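Local coordinates for protein putative glycosyl hydrolase (Bacteroides thetaiotaomicron VPI-5482, PDB 3K11) that is probably a glycosyl hydrolase of family 88, with a mainly helical six-hairpin fold, whose substrate has not been established, at residues 291-294 with 295-298; 271-274 with 275-279; 32-35 with 36-40. One frame throughout, in Å; residues are numbered along the deposited sequence.

In the fold
All three contacts are short runs of helix, a little over two turns each, knit by bonds from each carbonyl to the amide four residues on, yet their side chains differ with their place in the fold. Contact 2, on helix 265-281, is the buried one, its centre about 10 Å from the centre of the chain, and mostly aliphatic, with a paired glutamate. Contact 1, on the next helix, 289-304, packs against it through F296, whose CD1 lies 3.5 Å from CB of A275, and also carries an aspartate and an arginine joined by a water. Contact 3, on helix 29-45, touches neither; its centre is about 32 Å from that of contact 1, and salt bridges dominate it.

Contact 1 (291-294 with 295-298); sequences KVMD and YFRA
Selenomethionine at M293 meets R297 one turn on, its CG lying over one face of the guanidinium, toward the rim, 3.5 Å from NH1. With CG anti to the backbone N (chi1 -179°) and a bend at chi2, SE comes over the same face, 3.8 Å from NE. SE also stands 4.1 Å from CD2 of F296, a Met-aromatic contact in which it approaches the ring obliquely. The backbone bonds are those of a regular alpha-helix, helix 289-304 of the six-hairpin fold; that from R297 N to M293 O is 2.8 Å long and almost straight. Against the neighbouring helix 265-281 this helix sets V292, M293 and F296, whereas Y295 faces helix 222-240 and meets F241 edge-to-face. Polar contact between the side chains passes through water: one molecule donates to OD1 of D294 at 2.6 Å and accepts from NH1 of R297 at 3.0 Å, lying in the guanidinium plane. R297 NH2 is hydrogen-bonded to the carbonyl oxygen of W344. A leucine in place of R297 would probably leave that carbonyl and the water without their donor, and take the flat guanidinium from over CG and SE of M293.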
ATOM      1  N   LYS A 291      18.168 -24.327   1.469  0.50 23.68           N
ATOM      2  CA  LYS A 291      17.623 -23.349   2.404  0.50 24.27           C
ATOM      3  C   LYS A 291      18.039 -21.935   2.051  0.50 24.60           C
ATOM      4  O   LYS A 291      17.266 -20.985   2.218  0.50 23.07           O
ATOM      5  CB  LYS A 291      18.079 -23.665   3.829  0.50 25.60           C
ATOM      6  CG  LYS A 291      17.326 -24.812   4.459  0.50 30.24           C
ATOM      7  CD  LYS A 291      17.617 -24.912   5.934  0.50 29.56           C
ATOM      8  CE  LYS A 291      16.831 -26.048   6.545  0.50 33.92           C
ATOM      9  NZ  LYS A 291      17.251 -26.205   7.981  0.50 38.83           N
ATOM     10  N   VAL A 292      19.279 -21.794   1.607  1.00 22.31           N
ATOM     11  CA  VAL A 292      19.778 -20.493   1.174  1.00 23.68           C
ATOM     12  C   VAL A 292      19.086 -20.073  -0.111  1.00 24.06           C
ATOM     13  O   VAL A 292      18.649 -18.917  -0.251  1.00 23.99           O
ATOM     14  CB  VAL A 292      21.300 -20.517   0.938  1.00 23.39           C
ATOM     15  CG1 VAL A 292      21.812 -19.194   0.351  1.00 21.83           C
ATOM     16  CG2 VAL A 292      22.023 -20.804   2.240  1.00 23.74           C
HETATM   17  N   MSE A 293      18.957 -21.009  -1.035  1.00 22.40           N
HETATM   18  CA  MSE A 293      18.275 -20.707  -2.298  1.00 24.91           C
HETATM   19  C   MSE A 293      16.810 -20.354  -2.115  1.00 23.01           C
HETATM   20  O   MSE A 293      16.262 -19.452  -2.764  1.00 24.63           O
HETATM   21  CB  MSE A 293      18.455 -21.871  -3.276  1.00 25.00           C
HETATM   22  CG  MSE A 293      17.820 -21.657  -4.620  1.00 25.95           C
HETATM   23 SE   MSE A 293      18.525 -20.180  -5.679  0.75 22.26          SE
HETATM   24  CE  MSE A 293      20.130 -20.963  -6.201  1.00 24.34           C
ATOM     25  N   ASP A 294      16.130 -21.087  -1.265  1.00 24.41           N
ATOM     26  CA  ASP A 294      14.757 -20.755  -0.905  1.00 24.67           C
ATOM     27  C   ASP A 294      14.612 -19.335  -0.327  1.00 23.69           C
ATOM     28  O   ASP A 294      13.681 -18.624  -0.691  1.00 24.69           O
ATOM     29  CB  ASP A 294      14.215 -21.758   0.110  1.00 27.17           C
ATOM     30  CG  ASP A 294      13.923 -23.133  -0.501  1.00 35.11           C
ATOM     31  OD1 ASP A 294      13.970 -23.298  -1.746  1.00 33.15           O
ATOM     32  OD2 ASP A 294      13.671 -24.055   0.296  1.00 35.24           O
ATOM     33  N   TYR A 295      15.510 -18.946   0.571  1.00 23.51           N
ATOM     34  CA  TYR A 295      15.520 -17.583   1.090  1.00 22.77           C
ATOM     35  C   TYR A 295      15.744 -16.581  -0.004  1.00 22.52           C
ATOM     36  O   TYR A 295      15.059 -15.545  -0.069  1.00 23.02           O
ATOM     37  CB  TYR A 295      16.595 -17.372   2.163  1.00 24.63           C
ATOM     38  CG  TYR A 295      16.105 -17.617   3.561  1.00 23.48           C
ATOM     39  CD1 TYR A 295      15.117 -16.830   4.112  1.00 25.57           C
ATOM     40  CD2 TYR A 295      16.676 -18.624   4.354  1.00 24.89           C
ATOM     41  CE1 TYR A 295      14.664 -17.040   5.389  1.00 28.68           C
ATOM     42  CE2 TYR A 295      16.237 -18.805   5.662  1.00 27.42           C
ATOM     43  CZ  TYR A 295      15.217 -18.014   6.150  1.00 30.29           C
ATOM     44  OH  TYR A 295      14.795 -18.205   7.440  1.00 29.09           O
ATOM     45  N   PHE A 296      16.700 -16.866  -0.885  1.00 22.45           N
ATOM     46  CA  PHE A 296      16.980 -15.960  -2.029  1.00 21.63           C
ATOM     47  C   PHE A 296      15.782 -15.801  -2.934  1.00 24.58           C
ATOM     48  O   PHE A 296      15.323 -14.691  -3.212  1.00 23.00           O
ATOM     49  CB  PHE A 296      18.113 -16.522  -2.882  1.00 23.12           C
ATOM     50  CG  PHE A 296      18.441 -15.647  -4.086  1.00 23.60           C
ATOM     51  CD1 PHE A 296      18.883 -14.334  -3.910  1.00 23.45           C
ATOM     52  CD2 PHE A 296      18.234 -16.132  -5.372  1.00 24.96           C
ATOM     53  CE1 PHE A 296      19.107 -13.506  -5.013  1.00 23.06           C
ATOM     54  CE2 PHE A 296      18.470 -15.325  -6.498  1.00 22.07           C
ATOM     55  CZ  PHE A 296      18.922 -14.019  -6.313  1.00 24.10           C
ATOM     56  N   ARG A 297      15.220 -16.922  -3.349  1.00 25.67           N
ATOM     57  CA  ARG A 297      14.041 -16.865  -4.189  1.00 24.52           C
ATOM     58  C   ARG A 297      12.832 -16.150  -3.569  1.00 24.09           C
ATOM     59  O   ARG A 297      12.119 -15.421  -4.275  1.00 25.83           O
ATOM     60  CB  ARG A 297      13.691 -18.254  -4.673  1.00 25.01           C
ATOM     61  CG  ARG A 297      14.641 -18.747  -5.752  1.00 25.92           C
ATOM     62  CD  ARG A 297      14.247 -20.115  -6.172  1.00 32.97           C
ATOM     63  NE  ARG A 297      15.120 -20.487  -7.291  1.00 34.10           N
ATOM     64  CZ  ARG A 297      15.582 -21.709  -7.523  1.00 33.79           C
ATOM     65  NH1 ARG A 297      15.221 -22.742  -6.745  1.00 32.32           N
ATOM     66  NH2 ARG A 297      16.423 -21.907  -8.539  1.00 29.64           N
ATOM     67  N   ALA A 298      12.577 -16.345  -2.276  1.00 23.30           N
ATOM     68  CA  ALA A 298      11.486 -15.665  -1.592  1.00 22.74           C
ATOM     69  C   ALA A 298      11.741 -14.157  -1.539  1.00 23.07           C
ATOM     70  O   ALA A 298      10.819 -13.364  -1.708  1.00 24.29           O
ATOM     71  CB  ALA A 298      11.280 -16.207  -0.171  1.00 22.47           C
TER
HETATM   72  O   HOH W   1      13.560 -22.866  -4.304  1.00 39.86           O

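Contact 2 (271-274 with 275-279); sequences ALLT and ACELL
Helix 265-281 is a buried helix of the six-hairpin fold, packed among four others, and residues 271-279 make up its wholly buried middle, where the next turn is held chiefly by the backbone. Four bonds cross from 271-274 to 275-279: the amides of A275, C276, E277 and L278 donate in turn to the oxygens of A271, L272, L273 and T274. The bond from E277 N to L273 O is the shortest of these four, at 2.8 Å.

Side chains lean on the same carbonyls. CB of A275 rests 3.5 Å from O of L272, and CB of C276 is equally far from O of L273. E277 comes closer still: its CG, placed beside its own backbone N (chi1 -68°), lies 3.3 Å from O of L273. A bend at chi2 then carries the carboxylate onward, and OE2 forms a salt bridge with K156. The only side-chain pair to meet is CD1 of L273 with CG of E277, 4.2 Å apart, a loose apolar touch. T274 turns its hydroxyl back along the helix to the carbonyl oxygen of W270, while its CG2, anti to the backbone N, sits 3.7 Å from N of A275.

Neighbouring helices receive the rest: L272 and A275 pack on F296 of helix 289-304, C276 on C335, and L278 on F233. Both T274 OG1, bonded within its own helix, and E277 OE2, paired to a lysine, thus have partners in this apolar interior, and burying the acidic side chain is likely to depend on that opposite charge.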
ATOM      1  N   ALA A 271      21.273  -7.664   1.578  1.00 24.08           N
ATOM      2  CA  ALA A 271      20.847  -9.036   1.891  1.00 22.31           C
ATOM      3  C   ALA A 271      20.703  -9.842   0.595  1.00 23.07           C
ATOM      4  O   ALA A 271      21.042 -11.029   0.538  1.00 24.86           O
ATOM      5  CB  ALA A 271      19.490  -9.029   2.619  1.00 23.02           C
ATOM      6  N   LEU A 272      20.178  -9.208  -0.447  1.00 23.38           N
ATOM      7  CA  LEU A 272      20.025  -9.880  -1.760  1.00 22.82           C
ATOM      8  C   LEU A 272      21.388 -10.172  -2.363  1.00 23.57           C
ATOM      9  O   LEU A 272      21.637 -11.262  -2.909  1.00 23.70           O
ATOM     10  CB  LEU A 272      19.172  -8.997  -2.696  1.00 21.98           C
ATOM     11  CG  LEU A 272      18.493  -9.720  -3.894  1.00 23.73           C
ATOM     12  CD1 LEU A 272      17.478 -10.820  -3.449  1.00 24.79           C
ATOM     13  CD2 LEU A 272      17.841  -8.691  -4.824  1.00 22.76           C
ATOM     14  N   LEU A 273      22.288  -9.196  -2.219  1.00 21.80           N
ATOM     15  CA  LEU A 273      23.667  -9.311  -2.722  1.00 22.14           C
ATOM     16  C   LEU A 273      24.439 -10.355  -1.952  1.00 21.15           C
ATOM     17  O   LEU A 273      25.251 -11.088  -2.539  1.00 23.89           O
ATOM     18  CB  LEU A 273      24.350  -7.923  -2.712  1.00 22.06           C
ATOM     19  CG  LEU A 273      25.754  -7.758  -3.282  1.00 30.46           C
ATOM     20  CD1 LEU A 273      25.961  -8.415  -4.593  1.00 20.80           C
ATOM     21  CD2 LEU A 273      26.104  -6.265  -3.367  1.00 28.71           C
ATOM     22  N   THR A 274      24.219 -10.436  -0.647  1.00 23.53           N
ATOM     23  CA  THR A 274      24.848 -11.496   0.160  1.00 23.64           C
ATOM     24  C   THR A 274      24.476 -12.881  -0.338  1.00 24.13           C
ATOM     25  O   THR A 274      25.328 -13.765  -0.492  1.00 24.35           O
ATOM     26  CB  THR A 274      24.412 -11.388   1.628  1.00 24.18           C
ATOM     27  OG1 THR A 274      24.855 -10.128   2.125  1.00 26.31           O
ATOM     28  CG2 THR A 274      25.053 -12.481   2.476  1.00 24.14           C
ATOM     29  N   ALA A 275      23.191 -13.091  -0.604  1.00 23.11           N
ATOM     30  CA  ALA A 275      22.749 -14.373  -1.167  1.00 22.68           C
ATOM     31  C   ALA A 275      23.463 -14.666  -2.483  1.00 23.75           C
ATOM     32  O   ALA A 275      23.901 -15.784  -2.711  1.00 24.51           O
ATOM     33  CB  ALA A 275      21.237 -14.358  -1.337  1.00 21.11           C
ATOM     34  N   CYS A 276      23.595 -13.668  -3.374  1.00 23.20           N
ATOM     35  CA  CYS A 276      24.352 -13.855  -4.618  1.00 23.12           C
ATOM     36  C   CYS A 276      25.810 -14.183  -4.364  1.00 23.07           C
ATOM     37  O   CYS A 276      26.326 -15.098  -4.975  1.00 24.04           O
ATOM     38  CB  CYS A 276      24.265 -12.602  -5.508  1.00 22.89           C
ATOM     39  SG  CYS A 276      22.608 -12.285  -6.180  1.00 25.26           S
ATOM     40  N   GLU A 277      26.476 -13.449  -3.467  1.00 20.74           N
ATOM     41  CA  GLU A 277      27.871 -13.732  -3.180  1.00 22.49           C
ATOM     42  C   GLU A 277      28.095 -15.136  -2.618  1.00 24.40           C
ATOM     43  O   GLU A 277      29.081 -15.820  -2.958  1.00 22.72           O
ATOM     44  CB  GLU A 277      28.417 -12.701  -2.224  1.00 24.11           C
ATOM     45  CG  GLU A 277      28.535 -11.273  -2.795  1.00 23.92           C
ATOM     46  CD  GLU A 277      29.691 -11.100  -3.726  1.00 27.43           C
ATOM     47  OE1 GLU A 277      29.507 -11.327  -4.929  1.00 25.85           O
ATOM     48  OE2 GLU A 277      30.753 -10.630  -3.267  1.00 28.78           O
ATOM     49  N   LEU A 278      27.196 -15.561  -1.739  1.00 23.93           N
ATOM     50  CA  LEU A 278      27.253 -16.891  -1.123  1.00 22.22           C
ATOM     51  C   LEU A 278      26.930 -17.983  -2.120  1.00 24.19           C
ATOM     52  O   LEU A 278      27.645 -18.973  -2.212  1.00 23.97           O
ATOM     53  CB  LEU A 278      26.313 -16.944   0.090  1.00 22.88           C
ATOM     54  CG  LEU A 278      26.253 -18.234   0.894  1.00 21.54           C
ATOM     55  CD1 LEU A 278      27.636 -18.652   1.327  1.00 20.69           C
ATOM     56  CD2 LEU A 278      25.287 -18.091   2.104  1.00 19.61           C
ATOM     57  N   LEU A 279      25.872 -17.786  -2.902  1.00 22.66           N
ATOM     58  CA  LEU A 279      25.524 -18.755  -3.930  1.00 21.70           C
ATOM     59  C   LEU A 279      26.566 -18.871  -5.080  1.00 24.30           C
ATOM     60  O   LEU A 279      26.674 -19.917  -5.758  1.00 24.19           O
ATOM     61  CB  LEU A 279      24.095 -18.520  -4.422  1.00 20.05           C
ATOM     62  CG  LEU A 279      22.987 -18.841  -3.447  1.00 23.50           C
ATOM     63  CD1 LEU A 279      21.724 -18.212  -3.934  1.00 20.57           C
ATOM     64  CD2 LEU A 279      22.825 -20.361  -3.197  1.00 24.12           C
TER

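Contact 3 (32-35 with 36-40); sequences VKKD and IDRVF
K33 grips the carboxylate of D37, one turn ahead, at both oxygens: NZ lies 2.9 Å from OD2, which it meets on the syn lone pair, and makes a weaker bond to OD1 at 3.0 Å. The lysine leaves its backbone with CG anti to N (chi1 178°), then folds at chi2 (68°) and again at chi4, bringing the ammonium back across the aspartate. A second salt bridge joins residues three apart. NH1 of R38 donates to OD1 of D35 at 2.9 Å, and NH2 adds a weak bond to the same oxygen. D35 OD1 lies at the edge of the guanidinium, near its plane, but is met on its anti side, somewhat out of the carboxylate plane; the two planes stand at 90°, and the two side chains run next to each other in the same direction.

K34 arches over from the exposed side. Its NZ is 3.8 Å from NH1 of R38, and a water that accepts from K34 NZ at 2.6 Å and from R38 NH1 at 2.9 Å bridges the two cations, which probably eases their repulsion. The K33-D37 and D35-R38 pairs, four and three residues apart, are familiar salt bridges of an alpha-helix, here helix 29-45, whose backbone bonds include a 3.0 Å link from I36 N to V32 O.

V32 and I36 pack on W358 of helix 347-362; F40 meets Y103 of helix 101-128 edge-to-face. The polar ends have further holders: K33 NZ pairs with D100, while D37 OD1 takes a salt bridge from R102 and a hydrogen bond with the hydroxyl of Y103. On the R38 side, NE and NH2 reach the carbonyl oxygens of N366 and I365 respectively, fixing the rotation of the guanidinium that D35 meets.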
ATOM      1  N   VAL A  32      24.985   0.514 -22.404  1.00 23.55           N
ATOM      2  CA  VAL A  32      25.279   0.252 -21.002  1.00 23.18           C
ATOM      3  C   VAL A  32      26.763   0.493 -20.773  1.00 23.19           C
ATOM      4  O   VAL A  32      27.156   1.156 -19.812  1.00 23.13           O
ATOM      5  CB  VAL A  32      24.899  -1.188 -20.549  1.00 24.40           C
ATOM      6  CG1 VAL A  32      25.293  -1.382 -19.067  1.00 23.76           C
ATOM      7  CG2 VAL A  32      23.390  -1.458 -20.746  1.00 20.95           C
ATOM      8  N   LYS A  33      27.601   0.013 -21.688  1.00 23.06           N
ATOM      9  CA  LYS A  33      29.045   0.192 -21.493  1.00 22.39           C
ATOM     10  C   LYS A  33      29.448   1.674 -21.514  1.00 26.18           C
ATOM     11  O   LYS A  33      30.324   2.104 -20.752  1.00 25.64           O
ATOM     12  CB  LYS A  33      29.812  -0.618 -22.544  1.00 24.69           C
ATOM     13  CG  LYS A  33      31.323  -0.524 -22.517  1.00 29.00           C
ATOM     14  CD  LYS A  33      31.950  -1.140 -21.313  1.00 27.78           C
ATOM     15  CE  LYS A  33      33.403  -1.528 -21.569  1.00 33.23           C
ATOM     16  NZ  LYS A  33      34.235  -0.348 -21.862  1.00 26.24           N
ATOM     17  N   LYS A  34      28.830   2.455 -22.395  1.00 27.60           N
ATOM     18  CA  LYS A  34      29.095   3.889 -22.448  1.00 29.46           C
ATOM     19  C   LYS A  34      28.811   4.559 -21.098  1.00 27.83           C
ATOM     20  O   LYS A  34      29.577   5.408 -20.617  1.00 24.78           O
ATOM     21  CB  LYS A  34      28.227   4.517 -23.541  1.00 30.96           C
ATOM     22  CG  LYS A  34      28.352   6.030 -23.667  1.00 37.35           C
ATOM     23  CD  LYS A  34      27.407   6.584 -24.759  1.00 39.48           C
ATOM     24  CE  LYS A  34      27.527   8.127 -24.887  1.00 45.99           C
ATOM     25  NZ  LYS A  34      27.146   8.840 -23.607  1.00 45.55           N
ATOM     26  N   ASP A  35      27.733   4.125 -20.460  1.00 25.05           N
ATOM     27  CA  ASP A  35      27.336   4.700 -19.191  1.00 26.58           C
ATOM     28  C   ASP A  35      28.235   4.285 -18.036  1.00 25.81           C
ATOM     29  O   ASP A  35      28.681   5.129 -17.256  1.00 27.23           O
ATOM     30  CB  ASP A  35      25.863   4.408 -18.939  1.00 24.58           C
ATOM     31  CG  ASP A  35      24.939   5.260 -19.831  1.00 34.12           C
ATOM     32  OD1 ASP A  35      25.365   6.295 -20.388  1.00 30.61           O
ATOM     33  OD2 ASP A  35      23.766   4.898 -19.999  1.00 30.20           O
ATOM     34  N   ILE A  36      28.565   3.005 -17.935  1.00 25.28           N
ATOM     35  CA  ILE A  36      29.511   2.604 -16.870  1.00 25.76           C
ATOM     36  C   ILE A  36      30.897   3.188 -17.127  1.00 25.04           C
ATOM     37  O   ILE A  36      31.607   3.481 -16.198  1.00 23.63           O
ATOM     38  CB  ILE A  36      29.511   1.075 -16.535  1.00 24.38           C
ATOM     39  CG1 ILE A  36      29.946   0.207 -17.729  1.00 24.60           C
ATOM     40  CG2 ILE A  36      28.159   0.669 -15.989  1.00 23.12           C
ATOM     41  CD1 ILE A  36      30.284  -1.277 -17.384  1.00 22.93           C
ATOM     42  N   ASP A  37      31.279   3.369 -18.383  1.00 24.67           N
ATOM     43  CA  ASP A  37      32.574   4.017 -18.703  1.00 23.66           C
ATOM     44  C   ASP A  37      32.599   5.470 -18.208  1.00 24.33           C
ATOM     45  O   ASP A  37      33.627   5.945 -17.741  1.00 24.31           O
ATOM     46  CB  ASP A  37      32.829   3.978 -20.200  1.00 24.45           C
ATOM     47  CG  ASP A  37      33.433   2.652 -20.693  1.00 27.81           C
ATOM     48  OD1 ASP A  37      33.938   1.848 -19.886  1.00 31.41           O
ATOM     49  OD2 ASP A  37      33.401   2.468 -21.949  1.00 31.42           O
ATOM     50  N   ARG A  38      31.458   6.160 -18.263  1.00 26.64           N
ATOM     51  CA  ARG A  38      31.358   7.540 -17.751  1.00 24.75           C
ATOM     52  C   ARG A  38      31.528   7.578 -16.233  1.00 25.91           C
ATOM     53  O   ARG A  38      32.246   8.431 -15.692  1.00 24.00           O
ATOM     54  CB  ARG A  38      30.060   8.207 -18.203  1.00 25.06           C
ATOM     55  CG  ARG A  38      30.016   9.685 -17.881  1.00 31.47           C
ATOM     56  CD  ARG A  38      28.942  10.436 -18.661  1.00 29.53           C
ATOM     57  NE  ARG A  38      27.586  10.124 -18.215  1.00 26.84           N
ATOM     58  CZ  ARG A  38      26.784   9.229 -18.787  1.00 27.81           C
ATOM     59  NH1 ARG A  38      27.166   8.501 -19.836  1.00 30.42           N
ATOM     60  NH2 ARG A  38      25.577   9.033 -18.283  1.00 29.42           N
ATOM     61  N   VAL A  39      30.898   6.630 -15.544  1.00 25.16           N
ATOM     62  CA  VAL A  39      31.059   6.522 -14.095  1.00 25.60           C
ATOM     63  C   VAL A  39      32.515   6.155 -13.774  1.00 25.70           C
ATOM     64  O   VAL A  39      33.137   6.741 -12.884  1.00 24.21           O
ATOM     65  CB  VAL A  39      30.112   5.462 -13.484  1.00 26.72           C
ATOM     66  CG1 VAL A  39      30.439   5.284 -12.021  1.00 23.20           C
ATOM     67  CG2 VAL A  39      28.612   5.838 -13.711  1.00 23.76           C
ATOM     68  N   PHE A  40      33.063   5.187 -14.504  1.00 24.99           N
ATOM     69  CA  PHE A  40      34.423   4.737 -14.257  1.00 24.79           C
ATOM     70  C   PHE A  40      35.424   5.882 -14.438  1.00 24.92           C
ATOM     71  O   PHE A  40      36.330   6.066 -13.619  1.00 23.26           O
ATOM     72  CB  PHE A  40      34.770   3.582 -15.202  1.00 24.90           C
ATOM     73  CG  PHE A  40      36.182   3.096 -15.057  1.00 25.61           C
ATOM     74  CD1 PHE A  40      36.593   2.519 -13.883  1.00 23.62           C
ATOM     75  CD2 PHE A  40      37.111   3.269 -16.082  1.00 30.28           C
ATOM     76  CE1 PHE A  40      37.893   2.092 -13.705  1.00 27.03           C
ATOM     77  CE2 PHE A  40      38.412   2.852 -15.915  1.00 34.57           C
ATOM     78  CZ  PHE A  40      38.801   2.237 -14.723  1.00 28.55           C
TER
HETATM   79  O   HOH W   2      29.144   8.985 -21.949  1.00 33.79           O